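Local structure of conserved lipoprotein, putative (Clostridium novyi, 4L1N) at residues I185-D190 with E195-T200; T67-S72 with S78-G83; K50-K55 with Y149-E154. The protein is of unknown function, a putative lipoprotein that probably sits at the cell membrane and belongs to an uncharacterised family related to beta-propellers. One frame throughout, in Å; residues are numbered along the deposited sequence.

Contact 1: residues I185-D190 with E195-T200; sequences ILVYED and ESHEET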
# COMPACT_ATOMS: atom_id res chain seq x y z
N ILE A 185 -3.81 -8.55 10.81
CA ILE A 185 -4.69 -9.32 9.95
C ILE A 185 -6.10 -9.23 10.52
O ILE A 185 -6.26 -9.33 11.72
CB ILE A 185 -4.16 -10.79 9.85
CG1 ILE A 185 -2.71 -10.80 9.39
CG2 ILE A 185 -5.02 -11.67 8.94
CD1 ILE A 185 -1.92 -11.76 9.98
N LEU A 186 -7.09 -9.01 9.67
CA LEU A 186 -8.50 -9.04 10.04
C LEU A 186 -9.07 -10.41 9.58
O LEU A 186 -9.12 -10.70 8.36
CB LEU A 186 -9.27 -7.86 9.44
CG LEU A 186 -10.81 -7.88 9.55
CD1 LEU A 186 -11.28 -7.42 10.91
CD2 LEU A 186 -11.46 -7.03 8.43
N VAL A 187 -9.41 -11.27 10.55
CA VAL A 187 -9.95 -12.60 10.26
C VAL A 187 -11.48 -12.62 10.40
O VAL A 187 -11.99 -12.29 11.45
CB VAL A 187 -9.33 -13.68 11.14
CG1 VAL A 187 -9.68 -15.06 10.60
CG2 VAL A 187 -7.83 -13.50 11.26
N TYR A 188 -12.19 -13.02 9.33
CA TYR A 188 -13.63 -13.23 9.33
C TYR A 188 -13.85 -14.71 9.66
O TYR A 188 -13.07 -15.55 9.21
CB TYR A 188 -14.22 -12.84 7.98
CG TYR A 188 -14.33 -11.35 7.74
CD1 TYR A 188 -15.34 -10.59 8.34
CD2 TYR A 188 -13.50 -10.71 6.82
CE1 TYR A 188 -15.49 -9.23 8.06
CE2 TYR A 188 -13.63 -9.35 6.55
CZ TYR A 188 -14.62 -8.61 7.18
OH TYR A 188 -14.74 -7.26 6.88
N GLU A 189 -14.82 -15.02 10.52
CA GLU A 189 -15.06 -16.39 10.97
C GLU A 189 -15.64 -17.28 9.88
O GLU A 189 -15.30 -18.46 9.83
CB GLU A 189 -15.98 -16.41 12.21
CG GLU A 189 -15.42 -15.70 13.45
CD GLU A 189 -13.98 -15.92 13.91
OE1 GLU A 189 -13.54 -17.09 13.98
OE2 GLU A 189 -13.31 -14.91 14.23
N ASP A 190 -16.50 -16.73 9.01
CA ASP A 190 -17.15 -17.48 7.94
C ASP A 190 -17.52 -16.56 6.77
O ASP A 190 -17.22 -15.36 6.79
CB ASP A 190 -18.39 -18.22 8.47
CG ASP A 190 -19.47 -17.35 9.05
OD1 ASP A 190 -19.47 -16.14 8.79
OD2 ASP A 190 -20.31 -17.87 9.79
N GLU A 195 -18.95 -11.63 11.59
CA GLU A 195 -18.13 -11.77 12.78
C GLU A 195 -16.70 -11.86 12.36
O GLU A 195 -16.37 -12.66 11.49
CB GLU A 195 -18.52 -13.01 13.59
CG GLU A 195 -17.68 -13.22 14.84
CD GLU A 195 -18.07 -14.41 15.69
OE1 GLU A 195 -18.95 -15.19 15.27
OE2 GLU A 195 -17.48 -14.56 16.79
N SER A 196 -15.85 -11.05 13.02
CA SER A 196 -14.43 -11.03 12.75
C SER A 196 -13.63 -10.91 14.05
O SER A 196 -14.20 -10.62 15.10
CB SER A 196 -14.11 -9.86 11.82
OG SER A 196 -13.95 -8.63 12.51
N HIS A 197 -12.30 -11.10 13.95
CA HIS A 197 -11.32 -10.82 14.99
C HIS A 197 -10.02 -10.30 14.32
O HIS A 197 -9.85 -10.45 13.12
CB HIS A 197 -11.07 -12.01 15.92
CG HIS A 197 -10.19 -13.10 15.37
ND1 HIS A 197 -10.73 -14.25 14.83
CD2 HIS A 197 -8.85 -13.24 15.43
CE1 HIS A 197 -9.70 -15.02 14.53
NE2 HIS A 197 -8.54 -14.45 14.85
N GLU A 198 -9.12 -9.70 15.08
CA GLU A 198 -7.84 -9.21 14.58
C GLU A 198 -6.67 -10.03 15.16
O GLU A 198 -6.80 -10.61 16.23
CB GLU A 198 -7.67 -7.73 14.92
CG GLU A 198 -8.57 -6.85 14.07
CD GLU A 198 -8.26 -5.36 14.02
OE1 GLU A 198 -7.15 -4.95 14.43
OE2 GLU A 198 -9.13 -4.61 13.53
N GLU A 199 -5.56 -10.10 14.42
CA GLU A 199 -4.32 -10.78 14.81
C GLU A 199 -3.13 -9.86 14.60
O GLU A 199 -3.19 -9.00 13.74
CB GLU A 199 -4.10 -12.07 13.99
CG GLU A 199 -5.14 -13.14 14.28
CD GLU A 199 -5.02 -14.46 13.54
OE1 GLU A 199 -4.32 -14.52 12.50
OE2 GLU A 199 -5.70 -15.43 13.96
N THR A 200 -2.05 -10.04 15.36
CA THR A 200 -0.76 -9.37 15.16
C THR A 200 0.28 -10.45 14.91
O THR A 200 0.45 -11.31 15.77
CB THR A 200 -0.33 -8.47 16.31
OG1 THR A 200 -1.43 -7.67 16.77
CG2 THR A 200 0.80 -7.59 15.92
O HOH W 1 -20.02 -14.11 9.99
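With its CG turned between the backbone N and the carbonyl carbon (chi1 78°), H197 lays its imidazole alongside the V187 side chain, and E189, bent at chi2 (-45°), swings its carboxylate round to the ring edge. The two meet there: ND1 of H197 gives a nearly straight hydrogen bond of 2.7 Å to OE2 of E189. OE2 receives it on its syn lone pair and lies in the ring plane, the carboxylate being turned only 25° from that plane. At the other nitrogen, NE2 donates to OE2 of E199 at 3.1 Å, meeting this second carboxylate from above its plane. Bonds at both nitrogens fix the rotation of the imidazole, and two carboxylates around it would probably stabilise its protonated form. One ring face is covered by V187, whose CB makes a CH-pi contact 3.9 Å from the centroid of H197. CG2 of V187 also packs against the E199 carboxylate.

Beneath these side chains runs an antiparallel beta hairpin of strands 180-188 and 196-204. I185-E199 and V187-H197 are hydrogen-bonded pairs, L186-E198 and Y188-S196 non-hydrogen-bonded ones, and E189 N to E195 O at 3.0 Å carries the pairing into the turn. The hairpin's other face bears L186 and Y188. CD1 of L186 lies 3.3 Å from OG of S196, while CD1 of the Y188 ring comes 3.8 Å from S196 CB. V172 of strand 169-177 packs on L186, and Q144 touches both L186 and Y188.

Contact 2: residues T67-S72 with S78-G83; sequences TKWKNS and SACIEG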
# COMPACT_ATOMS: atom_id res chain seq x y z
N THR A 67 -4.37 10.62 1.45
CA THR A 67 -3.96 10.37 2.84
C THR A 67 -2.80 11.34 3.15
O THR A 67 -2.26 11.94 2.23
CB THR A 67 -3.60 8.88 3.07
OG1 THR A 67 -2.40 8.52 2.39
CG2 THR A 67 -4.73 7.93 2.71
N LYS A 68 -2.45 11.52 4.43
CA LYS A 68 -1.36 12.43 4.81
C LYS A 68 -0.00 11.93 4.29
O LYS A 68 0.20 10.72 4.16
CB LYS A 68 -1.32 12.65 6.34
CG LYS A 68 -2.42 13.59 6.86
CD LYS A 68 -2.35 13.78 8.38
CE LYS A 68 -3.41 14.72 8.91
NZ LYS A 68 -4.74 14.06 9.03
N TRP A 69 0.91 12.86 3.97
CA TRP A 69 2.23 12.54 3.44
C TRP A 69 3.12 11.91 4.51
O TRP A 69 3.50 12.57 5.47
CB TRP A 69 2.92 13.81 2.92
CG TRP A 69 2.42 14.33 1.61
CD1 TRP A 69 1.70 15.47 1.41
CD2 TRP A 69 2.77 13.85 0.30
NE1 TRP A 69 1.54 15.70 0.06
CE2 TRP A 69 2.18 14.72 -0.64
CE3 TRP A 69 3.50 12.74 -0.16
CZ2 TRP A 69 2.27 14.50 -2.02
CZ3 TRP A 69 3.61 12.54 -1.53
CH2 TRP A 69 3.00 13.41 -2.44
N LYS A 70 3.46 10.62 4.34
CA LYS A 70 4.37 9.90 5.23
C LYS A 70 5.76 10.06 4.65
O LYS A 70 6.00 9.63 3.52
CB LYS A 70 3.99 8.42 5.36
CG LYS A 70 3.12 8.05 6.55
CD LYS A 70 2.58 6.61 6.39
CE LYS A 70 1.53 6.24 7.39
NZ LYS A 70 0.48 5.39 6.78
N ASN A 71 6.64 10.71 5.39
CA ASN A 71 8.01 10.93 4.95
C ASN A 71 8.87 9.69 5.10
O ASN A 71 8.63 8.87 5.98
CB ASN A 71 8.62 12.04 5.79
CG ASN A 71 8.71 13.36 5.09
OD1 ASN A 71 7.74 13.88 4.54
ND2 ASN A 71 9.89 13.94 5.15
N SER A 72 9.90 9.57 4.26
CA SER A 72 10.88 8.49 4.33
C SER A 72 11.73 8.70 5.59
O SER A 72 11.79 9.83 6.10
CB SER A 72 11.74 8.51 3.07
OG SER A 72 12.76 7.53 3.13
N SER A 78 8.77 11.30 0.21
CA SER A 78 7.46 11.35 0.84
C SER A 78 6.45 10.66 -0.06
O SER A 78 6.58 10.70 -1.28
CB SER A 78 7.05 12.78 1.14
OG SER A 78 6.07 12.78 2.16
N ALA A 79 5.47 9.97 0.55
CA ALA A 79 4.44 9.23 -0.17
C ALA A 79 3.07 9.36 0.50
O ALA A 79 2.99 9.68 1.68
CB ALA A 79 4.84 7.76 -0.25
N CYS A 80 1.98 9.11 -0.28
CA CYS A 80 0.57 9.12 0.13
C CYS A 80 -0.27 8.37 -0.91
O CYS A 80 0.25 8.02 -1.97
CB CYS A 80 0.06 10.55 0.33
SG CYS A 80 -0.20 11.49 -1.20
N ILE A 81 -1.57 8.13 -0.60
CA ILE A 81 -2.52 7.48 -1.52
C ILE A 81 -3.55 8.53 -1.92
O ILE A 81 -4.35 8.93 -1.08
CB ILE A 81 -3.19 6.20 -0.94
CG1 ILE A 81 -2.18 5.13 -0.53
CG2 ILE A 81 -4.24 5.63 -1.92
CD1 ILE A 81 -2.62 4.32 0.59
N GLU A 82 -3.54 8.95 -3.21
CA GLU A 82 -4.47 9.91 -3.78
C GLU A 82 -5.70 9.20 -4.37
O GLU A 82 -5.55 8.17 -5.01
CB GLU A 82 -3.75 10.77 -4.85
CG GLU A 82 -4.62 11.59 -5.82
CD GLU A 82 -5.47 12.74 -5.29
OE1 GLU A 82 -5.54 12.92 -4.05
OE2 GLU A 82 -6.08 13.46 -6.12
N GLY A 83 -6.88 9.77 -4.12
CA GLY A 83 -8.14 9.30 -4.69
C GLY A 83 -9.14 8.61 -3.79
O GLY A 83 -10.24 8.26 -4.24
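The indole of W69 lies across C80, whose sulfur sits over the six-membered ring: SG is 3.8 Å from that ring's centroid and only 3° off its normal, a Cys sulfur-aromatic contact. C80 reaches this spot because its SG is placed between the backbone N and the carbonyl carbon (chi1 73°). S78 OG approaches the ring obliquely, 3.5 Å from W69 CE3. This hydroxyl also donates to OD1 of N71 at 3.1 Å, from well above the amide's carbonyl plane, while ND2 of N71 is taken by N75 in the turn.

These side chains ride on a short antiparallel beta hairpin, strand 70-71 against strand 77-82, at one edge of the large sheet. K70 and A79 form its hydrogen-bonded pair and N71 and S78 the non-hydrogen-bonded one. Before K70 the chain leaves regular pairing, and T67 takes over: its backbone N donates to I81 O at 3.0 Å, and its OG1 accepts from I81 N at 3.1 Å, with an N-H...O angle of 165°. A side-chain hydroxyl thus stands in for a backbone carbonyl, so both polar backbone atoms of I81 are bonded to T67. On the face of K70 and A79, the lysine NZ reaches I123 O of strand 118-125. On the indole side, K99 makes a cation-pi contact with W69.

Contact 3: residues K50-K55 with Y149-E154; sequences KMFLKK and YKVNIE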
# COMPACT_ATOMS: atom_id res chain seq x y z
N LYS A 50 6.44 -6.59 -11.92
CA LYS A 50 6.14 -5.18 -12.20
C LYS A 50 4.62 -4.96 -12.05
O LYS A 50 3.85 -5.14 -13.01
CB LYS A 50 6.64 -4.81 -13.59
CG LYS A 50 7.23 -3.42 -13.66
CD LYS A 50 6.35 -2.47 -14.42
CE LYS A 50 7.12 -1.23 -14.77
NZ LYS A 50 7.21 -0.29 -13.63
N MSE A 51 4.20 -4.68 -10.81
CA MSE A 51 2.80 -4.47 -10.44
C MSE A 51 2.34 -3.06 -10.67
O MSE A 51 1.14 -2.83 -10.88
CB MSE A 51 2.59 -4.80 -8.98
CG MSE A 51 2.31 -6.25 -8.71
SE MSE A 51 1.63 -6.35 -6.91
CE MSE A 51 -0.28 -6.21 -7.29
N PHE A 52 3.28 -2.11 -10.54
CA PHE A 52 3.04 -0.68 -10.63
C PHE A 52 3.76 -0.04 -11.80
O PHE A 52 4.85 -0.46 -12.18
CB PHE A 52 3.48 -0.01 -9.32
CG PHE A 52 2.60 -0.35 -8.14
CD1 PHE A 52 2.85 -1.48 -7.36
CD2 PHE A 52 1.52 0.46 -7.79
CE1 PHE A 52 2.04 -1.78 -6.27
CE2 PHE A 52 0.71 0.15 -6.71
CZ PHE A 52 0.99 -0.95 -5.94
N LEU A 53 3.13 0.99 -12.35
CA LEU A 53 3.62 1.78 -13.47
C LEU A 53 4.05 3.14 -12.95
O LEU A 53 3.28 3.78 -12.21
CB LEU A 53 2.53 1.92 -14.54
CG LEU A 53 1.89 0.65 -15.10
CD1 LEU A 53 0.67 0.99 -15.94
CD2 LEU A 53 2.88 -0.17 -15.92
N LYS A 54 5.29 3.57 -13.26
CA LYS A 54 5.75 4.88 -12.80
C LYS A 54 5.27 5.93 -13.82
O LYS A 54 5.60 5.82 -15.01
CB LYS A 54 7.28 4.89 -12.62
CG LYS A 54 7.77 6.21 -12.05
CD LYS A 54 9.27 6.39 -12.13
CE LYS A 54 9.62 7.78 -11.64
NZ LYS A 54 11.01 8.19 -11.98
N LYS A 55 4.47 6.91 -13.37
CA LYS A 55 3.98 7.98 -14.24
C LYS A 55 4.44 9.31 -13.68
O LYS A 55 3.99 9.71 -12.61
CB LYS A 55 2.45 7.92 -14.39
CG LYS A 55 1.94 6.67 -15.08
CD LYS A 55 0.42 6.59 -15.00
CE LYS A 55 -0.13 5.34 -15.65
NZ LYS A 55 0.04 5.36 -17.12
N TYR A 149 2.77 -6.20 0.29
CA TYR A 149 3.87 -6.21 -0.67
C TYR A 149 4.96 -5.23 -0.28
O TYR A 149 4.67 -4.23 0.39
CB TYR A 149 3.36 -5.82 -2.06
CG TYR A 149 2.34 -6.74 -2.69
CD1 TYR A 149 2.74 -7.82 -3.47
CD2 TYR A 149 0.98 -6.52 -2.53
CE1 TYR A 149 1.81 -8.69 -4.04
CE2 TYR A 149 0.03 -7.37 -3.11
CZ TYR A 149 0.45 -8.45 -3.87
OH TYR A 149 -0.50 -9.23 -4.49
N LYS A 150 6.20 -5.48 -0.81
CA LYS A 150 7.38 -4.60 -0.76
C LYS A 150 7.46 -3.99 -2.13
O LYS A 150 7.69 -4.72 -3.09
CB LYS A 150 8.65 -5.36 -0.39
CG LYS A 150 9.89 -4.47 -0.26
CD LYS A 150 11.12 -5.26 0.18
CE LYS A 150 12.08 -5.57 -0.93
NZ LYS A 150 13.46 -5.10 -0.61
N VAL A 151 7.20 -2.68 -2.26
CA VAL A 151 7.17 -2.03 -3.58
C VAL A 151 8.27 -0.97 -3.74
O VAL A 151 8.33 -0.02 -2.97
CB VAL A 151 5.77 -1.43 -3.84
CG1 VAL A 151 5.69 -0.74 -5.20
CG2 VAL A 151 4.67 -2.49 -3.70
N ASN A 152 9.12 -1.13 -4.77
CA ASN A 152 10.19 -0.20 -5.13
C ASN A 152 9.58 1.09 -5.68
O ASN A 152 8.87 1.06 -6.68
CB ASN A 152 11.12 -0.85 -6.14
CG ASN A 152 12.44 -0.14 -6.34
OD1 ASN A 152 12.52 1.07 -6.63
ND2 ASN A 152 13.52 -0.90 -6.26
N ILE A 153 9.84 2.22 -4.99
CA ILE A 153 9.26 3.53 -5.32
C ILE A 153 9.68 4.03 -6.69
O ILE A 153 9.01 4.92 -7.24
CB ILE A 153 9.53 4.61 -4.23
CG1 ILE A 153 11.01 5.02 -4.12
CG2 ILE A 153 8.93 4.21 -2.89
CD1 ILE A 153 11.22 6.41 -3.72
N GLU A 154 10.74 3.46 -7.27
CA GLU A 154 11.25 3.89 -8.57
C GLU A 154 10.82 2.95 -9.70
O GLU A 154 10.32 3.44 -10.71
CB GLU A 154 12.79 4.00 -8.51
CG GLU A 154 13.45 4.61 -9.73
CD GLU A 154 12.87 5.91 -10.23
OE1 GLU A 154 12.85 6.90 -9.47
OE2 GLU A 154 12.42 5.94 -11.40
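OE2 of E154 forms a salt bridge with K54, taking its NZ at 2.7 Å on the syn lone pair, the side facing the other oxygen; OE1 stands farther back, 3.4 Å from the same NZ. K54 gets there by stretching out fully, its CG anti to the backbone N (chi1 -176°) and the rest of the chain extended. E154 starts out directed away from strand 49-56 but bends at chi2 (50°), bringing its carboxylate back to meet the lysine. The methylenes share in the contact, with CD of K54 3.4 Å from the E154 backbone O. W107 supplies a second, cation-pi partner for K54. Behind E154, N152 closes an Asx turn, its OD1 accepting from E154 N at 3.0 Å in the carbonyl plane and on a lone pair.

Farther along, the contact turns apolar. F52 and V151 meet at about a right angle, CD1 of the ring 3.6 Å from V151 CG1, and CE1 near CG2. Beyond them the selenium of M51, a selenomethionine, lies over one face of the Y149 ring, SE 3.8 Å from the centroid and 16° off the normal; this is a Met-aromatic contact. I135 packs on both. No backbone bonds join the segments, because strand 157-160 runs between strands 49-56 and 147-152 in the large antiparallel sheet. F52 and V151 reach across it, whereas K54-E154 ties a strand residue to the loop after strand 147-152. Buried F52 and V151 thus lie between partly exposed M51 and Y149 and the charged pair, where solvent at exposed E154 would probably screen the charges.

Contacts 2 and 3 belong to the same large antiparallel sheet and lie about 15 Å apart, centre to centre; contact 2 is nested within the long chain loop that contact 3 closes. Contact 1 belongs to the separate three-stranded sheet, on the opposite side of the chain's centre, its own centre about 27 and 29 Å from those of contacts 2 and 3. All three are partly buried, but contact 1 lies farthest out, about 20 Å from the chain's centre to its own against 10 Å for each of the others. Contacts 1 and 2 are local hairpins held by backbone pairing, the first adding an imidazole between carboxylates, the second sulfur on indole. Contact 3 joins distant sequence without backbone hydrogen bonds, through side-chain packing and a salt bridge.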